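Local coordinates for protein kinase domain-containing protein (Chaetomium thermophilum, PDB 6Z3U) that probably phosphorylates serine and threonine residues using ATP, including those of the RNA polymerase II C-terminal repeats, as the cyclin-dependent kinase of the CAK complex, at residues Ile121-Gln127 with Lys164-Leu170; Tyr144-Leu148 with Glu213-Leu217; Leu175-Glu181 with Pro223-Ala229. All blocks are in the same frame, centred on the assembly; numbering follows the deposited sequence.

Contact 1: residues Ile121-Gln127 with Lys164-Leu170; sequences IKKIKVQ and KDQNLNL
Lys122 and Leu170 pair through both backbone bonds of an antiparallel bridge, each N 2.8 Å from the other's O. Two steps on, Ile124 N donates to Leu168 O at 2.7 Å, while the return bond from Leu168 N to Ile124 O stretches to 3.3 Å. These strands, 118-124 and 168-172, are adjacent in the N-lobe sheet of the kinase fold. Lys122, of the VAIK sequence and predicted to bind ATP, forms the active-kinase salt bridge to Glu141 of helix 136-148. On the face of Lys122 and Leu168, the Ile124 and Leu170 side chains meet at an angle, Ile124 CD1 3.5 Å from Leu170 CD1. On the other face Lys123, its CG anti to the backbone N (chi1 -176°), runs extended beside Asn169, with CG 3.4 Å from Asn169 ND2. Its NZ makes a salt bridge to Asp165 OD1 at 3.5 Å, and Ser163 also bonds this oxygen; Lys164 NZ lies close, its charge probably offset by the same aspartate. An alanine in place of Lys123 is likely to leave Asp165 without this salt-bridge partner and Asn169 without the hydrocarbon chain alongside. Beyond, Gln127 NE2 bonds weakly to Asn167 OD1, while its OE1 bonds Arg376 of the cyclin chain.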
# COMPACT_ATOMS: atom_id res chain seq x y z
N ILE B 121 -9.77 -10.88 -16.27
CA ILE B 121 -9.13 -9.62 -16.61
C ILE B 121 -10.13 -8.51 -16.32
O ILE B 121 -11.14 -8.36 -17.02
CB ILE B 121 -8.69 -9.57 -18.08
CG1 ILE B 121 -7.81 -10.77 -18.42
CG2 ILE B 121 -7.95 -8.28 -18.36
CD1 ILE B 121 -7.61 -10.99 -19.90
N LYS B 122 -9.85 -7.72 -15.29
CA LYS B 122 -10.67 -6.57 -14.95
C LYS B 122 -10.11 -5.36 -15.68
O LYS B 122 -8.98 -4.94 -15.41
CB LYS B 122 -10.71 -6.33 -13.44
CG LYS B 122 -11.57 -5.14 -13.04
CD LYS B 122 -11.41 -4.76 -11.57
CE LYS B 122 -12.11 -5.73 -10.64
NZ LYS B 122 -12.02 -5.28 -9.22
N LYS B 123 -10.89 -4.80 -16.59
CA LYS B 123 -10.48 -3.63 -17.36
C LYS B 123 -11.06 -2.42 -16.65
O LYS B 123 -12.25 -2.12 -16.77
CB LYS B 123 -10.95 -3.71 -18.81
CG LYS B 123 -10.47 -2.56 -19.67
CD LYS B 123 -10.54 -2.90 -21.15
CE LYS B 123 -9.92 -1.81 -22.00
NZ LYS B 123 -9.79 -2.23 -23.43
N ILE B 124 -10.21 -1.73 -15.90
CA ILE B 124 -10.62 -0.55 -15.15
C ILE B 124 -10.65 0.63 -16.11
O ILE B 124 -9.64 0.96 -16.74
CB ILE B 124 -9.67 -0.28 -13.97
CG1 ILE B 124 -9.59 -1.50 -13.06
CG2 ILE B 124 -10.14 0.94 -13.18
CD1 ILE B 124 -8.47 -1.43 -12.04
N LYS B 125 -11.81 1.27 -16.23
CA LYS B 125 -11.94 2.43 -17.10
C LYS B 125 -11.35 3.61 -16.35
O LYS B 125 -12.01 4.23 -15.52
CB LYS B 125 -13.40 2.66 -17.48
CG LYS B 125 -14.07 1.45 -18.11
CD LYS B 125 -15.45 1.79 -18.66
CE LYS B 125 -16.11 0.57 -19.29
NZ LYS B 125 -17.35 0.92 -20.04
N VAL B 126 -10.07 3.90 -16.64
CA VAL B 126 -9.35 4.96 -15.95
C VAL B 126 -10.15 6.25 -15.94
O VAL B 126 -10.01 7.08 -15.02
CB VAL B 126 -7.96 5.16 -16.59
CG1 VAL B 126 -7.63 6.64 -16.80
CG2 VAL B 126 -6.89 4.49 -15.74
N GLN B 127 -11.02 6.46 -16.93
CA GLN B 127 -11.90 7.62 -16.99
C GLN B 127 -13.30 7.11 -16.67
O GLN B 127 -13.99 6.57 -17.53
CB GLN B 127 -11.83 8.31 -18.35
CG GLN B 127 -11.99 7.41 -19.58
CD GLN B 127 -10.69 6.75 -20.01
OE1 GLN B 127 -9.61 7.32 -19.87
NE2 GLN B 127 -10.80 5.55 -20.57
N LYS B 164 -4.16 -0.43 -24.85
CA LYS B 164 -3.89 0.50 -25.94
C LYS B 164 -4.65 1.81 -25.77
O LYS B 164 -4.15 2.87 -26.15
CB LYS B 164 -4.25 -0.15 -27.29
CG LYS B 164 -5.74 -0.34 -27.58
CD LYS B 164 -6.36 -1.49 -26.79
CE LYS B 164 -7.82 -1.71 -27.17
NZ LYS B 164 -8.42 -2.85 -26.42
N ASP B 165 -5.85 1.75 -25.18
CA ASP B 165 -6.67 2.94 -24.94
C ASP B 165 -6.34 3.61 -23.61
O ASP B 165 -7.19 4.32 -23.06
CB ASP B 165 -8.15 2.57 -25.00
CG ASP B 165 -8.56 1.60 -23.90
OD1 ASP B 165 -7.78 0.69 -23.59
OD2 ASP B 165 -9.68 1.76 -23.36
N GLN B 166 -5.13 3.42 -23.10
CA GLN B 166 -4.68 4.04 -21.85
C GLN B 166 -5.59 3.69 -20.68
O GLN B 166 -5.88 4.51 -19.81
CB GLN B 166 -4.57 5.56 -22.02
CG GLN B 166 -3.67 5.98 -23.17
CD GLN B 166 -2.26 5.42 -23.04
OE1 GLN B 166 -1.58 5.65 -22.04
NE2 GLN B 166 -1.82 4.67 -24.05
N ASN B 167 -6.06 2.44 -20.66
CA ASN B 167 -6.85 1.92 -19.56
C ASN B 167 -6.03 0.93 -18.75
O ASN B 167 -5.05 0.36 -19.23
CB ASN B 167 -8.13 1.24 -20.08
CG ASN B 167 -9.29 2.21 -20.18
OD1 ASN B 167 -9.12 3.42 -20.11
ND2 ASN B 167 -10.49 1.67 -20.34
N LEU B 168 -6.44 0.74 -17.50
CA LEU B 168 -5.74 -0.13 -16.57
C LEU B 168 -6.40 -1.50 -16.56
O LEU B 168 -7.63 -1.61 -16.50
CB LEU B 168 -5.75 0.48 -15.16
CG LEU B 168 -4.91 -0.25 -14.11
CD1 LEU B 168 -3.45 -0.26 -14.50
CD2 LEU B 168 -5.11 0.39 -12.75
N ASN B 169 -5.58 -2.55 -16.60
CA ASN B 169 -6.06 -3.92 -16.64
C ASN B 169 -5.44 -4.71 -15.50
O ASN B 169 -4.22 -4.65 -15.29
CB ASN B 169 -5.74 -4.59 -17.98
CG ASN B 169 -6.37 -3.87 -19.15
OD1 ASN B 169 -5.78 -2.94 -19.71
ND2 ASN B 169 -7.57 -4.29 -19.54
N LEU B 170 -6.27 -5.45 -14.77
CA LEU B 170 -5.83 -6.30 -13.68
C LEU B 170 -6.10 -7.75 -14.04
O LEU B 170 -7.26 -8.14 -14.23
CB LEU B 170 -6.55 -5.94 -12.38
CG LEU B 170 -6.47 -4.49 -11.92
CD1 LEU B 170 -7.16 -4.35 -10.57
CD2 LEU B 170 -5.03 -4.02 -11.84

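Contact 2: residues Tyr144-Leu148 with Glu213-Leu217; sequences YLREL and ENFIL
Ile216 meets three side chains of the 144-148 helical turn, and CD1 does most of the touching. It reaches Leu148 tip to tip, 3.6 Å from Leu148 CG, and lies 3.9 Å from Tyr144 CD1. The CG1 arm of Ile216 stands anti to its own carbonyl carbon (chi1 -64°), which carries CD1 out to the helix while CG2 is set over one face of the Tyr144 ring, 4.1 Å above the plane and displaced toward the rim. Leu148 and Asn214 also slide past each other in opposite directions, Leu148 CD2 lying 3.8 Å from Asn214 CB. Glu147 also leans on Ile216, with OE1 4.0 Å from Ile216 CD1.

Two polar ends are bonded outside the patch: Tyr144 OH to Ser244 OG, and Asn214 ND2 to Trp210 O. The backbone around Asn214 is that of a helix end, since Phe215, at positive phi, is the C-prime residue of a Schellman motif that closes helix 194-213 and turns the chain into strand 216-217. Helix 136-148 is the C helix of the kinase N lobe, and Arg146 on it forms a salt bridge with Glu19 of the cyclin chain. The contact thus joins residues 144-148 of that helix to the C-lobe strand 216-217, which pairs with strand 243-244, while Phe239 of the DFG sequence packs against Leu145 and Leu148.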
# COMPACT_ATOMS: atom_id res chain seq x y z
N TYR B 144 -2.35 -2.58 -2.69
CA TYR B 144 -2.47 -3.54 -1.60
C TYR B 144 -2.64 -4.97 -2.10
O TYR B 144 -2.21 -5.91 -1.42
CB TYR B 144 -3.64 -3.14 -0.70
CG TYR B 144 -3.40 -1.83 0.02
CD1 TYR B 144 -2.23 -1.62 0.74
CD2 TYR B 144 -4.32 -0.80 -0.05
CE1 TYR B 144 -1.99 -0.42 1.39
CE2 TYR B 144 -4.10 0.40 0.60
CZ TYR B 144 -2.93 0.58 1.31
OH TYR B 144 -2.70 1.78 1.96
N LEU B 145 -3.26 -5.17 -3.26
CA LEU B 145 -3.35 -6.53 -3.81
C LEU B 145 -1.96 -7.08 -4.10
O LEU B 145 -1.71 -8.28 -3.93
CB LEU B 145 -4.22 -6.53 -5.06
CG LEU B 145 -5.73 -6.35 -4.83
CD1 LEU B 145 -6.46 -6.29 -6.16
CD2 LEU B 145 -6.29 -7.47 -3.97
N ARG B 146 -1.05 -6.22 -4.56
CA ARG B 146 0.33 -6.66 -4.75
C ARG B 146 1.02 -6.89 -3.41
O ARG B 146 1.82 -7.83 -3.27
CB ARG B 146 1.09 -5.62 -5.57
CG ARG B 146 2.59 -5.88 -5.70
CD ARG B 146 2.86 -7.22 -6.37
NE ARG B 146 4.28 -7.54 -6.41
CZ ARG B 146 4.96 -8.06 -5.40
NH1 ARG B 146 4.36 -8.33 -4.25
NH2 ARG B 146 6.25 -8.32 -5.53
N GLU B 147 0.71 -6.06 -2.42
CA GLU B 147 1.35 -6.19 -1.11
C GLU B 147 0.95 -7.49 -0.42
O GLU B 147 1.80 -8.17 0.18
CB GLU B 147 0.98 -4.99 -0.24
CG GLU B 147 2.15 -4.28 0.42
CD GLU B 147 1.75 -2.95 1.03
OE1 GLU B 147 1.96 -2.75 2.25
OE2 GLU B 147 1.21 -2.10 0.29
N LEU B 148 -0.32 -7.86 -0.51
CA LEU B 148 -0.85 -9.04 0.16
C LEU B 148 -0.72 -10.31 -0.66
O LEU B 148 -1.09 -11.38 -0.17
CB LEU B 148 -2.33 -8.80 0.51
CG LEU B 148 -2.56 -7.77 1.61
CD1 LEU B 148 -4.04 -7.42 1.69
CD2 LEU B 148 -2.07 -8.30 2.95
N GLU B 213 -1.59 -8.64 9.62
CA GLU B 213 -0.20 -9.06 9.74
C GLU B 213 0.70 -8.19 8.86
O GLU B 213 1.88 -8.01 9.17
CB GLU B 213 -0.05 -10.53 9.36
CG GLU B 213 1.06 -11.27 10.10
CD GLU B 213 0.82 -11.36 11.60
OE1 GLU B 213 1.80 -11.52 12.35
OE2 GLU B 213 -0.35 -11.27 12.03
N ASN B 214 0.16 -7.67 7.76
CA ASN B 214 0.89 -6.79 6.85
C ASN B 214 0.47 -5.33 7.01
O ASN B 214 0.68 -4.52 6.10
CB ASN B 214 0.68 -7.24 5.41
CG ASN B 214 1.32 -8.58 5.13
OD1 ASN B 214 2.46 -8.66 4.67
ND2 ASN B 214 0.59 -9.65 5.43
N PHE B 215 -0.14 -4.98 8.14
CA PHE B 215 -0.46 -3.60 8.48
C PHE B 215 -1.33 -2.95 7.41
O PHE B 215 -1.06 -1.85 6.92
CB PHE B 215 0.82 -2.79 8.71
CG PHE B 215 1.85 -3.51 9.53
CD1 PHE B 215 1.61 -3.78 10.87
CD2 PHE B 215 3.05 -3.90 8.97
CE1 PHE B 215 2.55 -4.44 11.63
CE2 PHE B 215 3.99 -4.56 9.72
CZ PHE B 215 3.75 -4.83 11.05
N ILE B 216 -2.41 -3.64 7.05
CA ILE B 216 -3.36 -3.17 6.05
C ILE B 216 -4.76 -3.36 6.61
O ILE B 216 -5.10 -4.44 7.11
CB ILE B 216 -3.21 -3.92 4.72
CG1 ILE B 216 -1.85 -3.64 4.10
CG2 ILE B 216 -4.32 -3.52 3.76
CD1 ILE B 216 -1.43 -4.67 3.08
N LEU B 217 -5.57 -2.30 6.55
CA LEU B 217 -6.98 -2.37 6.92
C LEU B 217 -7.81 -2.50 5.65
O LEU B 217 -7.57 -1.78 4.67
CB LEU B 217 -7.39 -1.12 7.70
CG LEU B 217 -6.71 -0.90 9.05
CD1 LEU B 217 -7.09 0.47 9.62
CD2 LEU B 217 -7.08 -2.00 10.03

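Contact 3: residues Leu175-Glu181 with Pro223-Ala229; sequences LPLGDLE and PNNLLIA
The Glu181 and Asn224 side chains lie side by side, pointing the same way, with carboxylate and amide planes 54° apart so that they do not stack; Glu181 OE1 is 3.7 Å from Asn224 CB. The Pro223 ring meets the same glutamate through CB, 3.7 Å from Glu181 CB, and also packs on Tyr261 and on Val285 and Glu288 of helix 276-291. Pro223, Asn224 and Asn225 belong to the HRDxKPxN catalytic loop of protein kinases, which carries the predicted proton acceptor Asp220; Asn225 ND2 bonds the carbonyl of that aspartate.

After the loop the chain enters strand 226-228, and residues 175-179 run beside it, with a single bridge between Asp179 and Leu227. Ile228 N donates to Gly178 O at 2.8 Å, while the bonds from Leu177 N to Ile228 O and from Leu180 N to Leu226 O are weak. Gly178 has positive phi, a conformation that suits glycine.

Leucines frame this backbone seam. Leu175 crosses Leu227 at about a right angle, its CD1 3.4 Å from Leu227 CB, and its CD2 rests 3.7 Å from Ala229 CB. Near the start of helix 180-185, Leu180 CD1 meets Ile228 CD1 at 4.0 Å. At the N-cap of that helix, chi1 of 55° folds the Asp179 carboxylate back over its own backbone, where OD1 accepts a hydrogen bond from Met182 N.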
# COMPACT_ATOMS: atom_id res chain seq x y z
N LEU B 175 -12.34 -16.82 -10.20
CA LEU B 175 -13.16 -17.34 -9.10
C LEU B 175 -14.58 -17.55 -9.61
O LEU B 175 -15.44 -16.66 -9.46
CB LEU B 175 -13.12 -16.38 -7.91
CG LEU B 175 -11.72 -15.94 -7.49
CD1 LEU B 175 -11.79 -14.90 -6.38
CD2 LEU B 175 -10.88 -17.13 -7.06
N PRO B 176 -14.88 -18.71 -10.20
CA PRO B 176 -16.16 -18.86 -10.91
C PRO B 176 -17.36 -19.16 -10.02
O PRO B 176 -18.50 -19.03 -10.49
CB PRO B 176 -15.89 -20.04 -11.86
CG PRO B 176 -14.87 -20.86 -11.14
CD PRO B 176 -14.00 -19.88 -10.39
N LEU B 177 -17.16 -19.56 -8.76
CA LEU B 177 -18.26 -20.00 -7.91
C LEU B 177 -18.97 -18.86 -7.19
O LEU B 177 -19.71 -19.11 -6.24
CB LEU B 177 -17.75 -21.02 -6.89
CG LEU B 177 -17.40 -22.40 -7.44
CD1 LEU B 177 -17.04 -23.35 -6.30
CD2 LEU B 177 -18.55 -22.98 -8.25
N GLY B 178 -18.75 -17.62 -7.61
CA GLY B 178 -19.49 -16.51 -7.06
C GLY B 178 -18.94 -16.00 -5.75
O GLY B 178 -17.73 -15.96 -5.54
N ASP B 179 -19.84 -15.59 -4.84
CA ASP B 179 -19.45 -15.05 -3.55
C ASP B 179 -20.35 -15.64 -2.47
O ASP B 179 -21.24 -16.46 -2.75
CB ASP B 179 -19.52 -13.51 -3.57
CG ASP B 179 -20.88 -13.00 -4.00
OD1 ASP B 179 -21.90 -13.43 -3.42
OD2 ASP B 179 -20.92 -12.15 -4.92
N LEU B 180 -20.11 -15.22 -1.23
CA LEU B 180 -20.85 -15.77 -0.10
C LEU B 180 -22.22 -15.13 0.08
O LEU B 180 -23.09 -15.73 0.72
CB LEU B 180 -20.04 -15.59 1.19
CG LEU B 180 -19.85 -16.84 2.04
CD1 LEU B 180 -19.20 -17.95 1.24
CD2 LEU B 180 -19.02 -16.51 3.27
N GLU B 181 -22.44 -13.92 -0.45
CA GLU B 181 -23.75 -13.29 -0.32
C GLU B 181 -24.80 -14.09 -1.07
O GLU B 181 -25.88 -14.38 -0.53
CB GLU B 181 -23.70 -11.86 -0.84
CG GLU B 181 -24.91 -11.03 -0.44
CD GLU B 181 -25.40 -10.13 -1.55
OE1 GLU B 181 -25.19 -8.90 -1.45
OE2 GLU B 181 -25.98 -10.65 -2.52
N PRO B 223 -20.40 -9.86 2.86
CA PRO B 223 -20.49 -11.14 2.12
C PRO B 223 -20.19 -11.02 0.64
O PRO B 223 -19.46 -11.86 0.09
CB PRO B 223 -21.94 -11.57 2.38
CG PRO B 223 -22.30 -10.93 3.67
CD PRO B 223 -21.60 -9.60 3.67
N ASN B 224 -20.73 -10.02 -0.05
CA ASN B 224 -20.56 -9.95 -1.50
C ASN B 224 -19.14 -9.57 -1.92
O ASN B 224 -18.85 -9.58 -3.12
CB ASN B 224 -21.55 -8.96 -2.11
CG ASN B 224 -21.49 -7.60 -1.45
OD1 ASN B 224 -21.99 -7.42 -0.34
ND2 ASN B 224 -20.90 -6.64 -2.14
N ASN B 225 -18.27 -9.23 -0.97
CA ASN B 225 -16.85 -9.04 -1.26
C ASN B 225 -16.02 -10.27 -0.92
O ASN B 225 -14.79 -10.19 -0.89
CB ASN B 225 -16.32 -7.83 -0.48
CG ASN B 225 -16.81 -6.51 -1.05
OD1 ASN B 225 -17.28 -6.44 -2.19
ND2 ASN B 225 -16.72 -5.45 -0.25
N LEU B 226 -16.67 -11.40 -0.66
CA LEU B 226 -16.00 -12.67 -0.38
C LEU B 226 -16.25 -13.61 -1.56
O LEU B 226 -17.27 -14.30 -1.62
CB LEU B 226 -16.51 -13.27 0.94
CG LEU B 226 -16.17 -12.45 2.19
CD1 LEU B 226 -17.00 -12.88 3.38
CD2 LEU B 226 -14.69 -12.59 2.50
N LEU B 227 -15.31 -13.63 -2.50
CA LEU B 227 -15.43 -14.45 -3.69
C LEU B 227 -14.95 -15.87 -3.41
O LEU B 227 -14.17 -16.12 -2.49
CB LEU B 227 -14.64 -13.83 -4.83
CG LEU B 227 -14.89 -12.33 -5.03
CD1 LEU B 227 -14.21 -11.84 -6.29
CD2 LEU B 227 -16.38 -12.03 -5.08
N ILE B 228 -15.41 -16.81 -4.24
CA ILE B 228 -15.20 -18.24 -4.02
C ILE B 228 -14.48 -18.83 -5.22
O ILE B 228 -14.91 -18.63 -6.36
CB ILE B 228 -16.53 -18.98 -3.78
CG1 ILE B 228 -17.39 -18.23 -2.76
CG2 ILE B 228 -16.26 -20.38 -3.27
CD1 ILE B 228 -18.79 -18.78 -2.65
N ALA B 229 -13.39 -19.55 -4.97
CA ALA B 229 -12.62 -20.18 -6.03
C ALA B 229 -13.28 -21.48 -6.49
O ALA B 229 -14.24 -21.97 -5.89
CB ALA B 229 -11.19 -20.46 -5.55

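Overall arrangement
The three contacts step through the kinase from N lobe to C lobe, their centres 20 to 23 Å apart. Contact 1 is partly buried within the N-lobe sheet and combines regular strand bonding with charged side chains, beside the cyclin. Contact 2 is the buried one, a small apolar patch between the lobes, also near the cyclin. Contact 3, again partly buried, lies in the C lobe away from other chains and relies on irregular, partly weak backbone bonds with packing of leucines, Ile228 and Ala229. Strand 118-124 leads to helix 136-148 (contacts 1 and 2), strand 168-172 to helix 180-185 (1 and 3), and strand 216-217 through the catalytic loop to 226-228 (2 and 3).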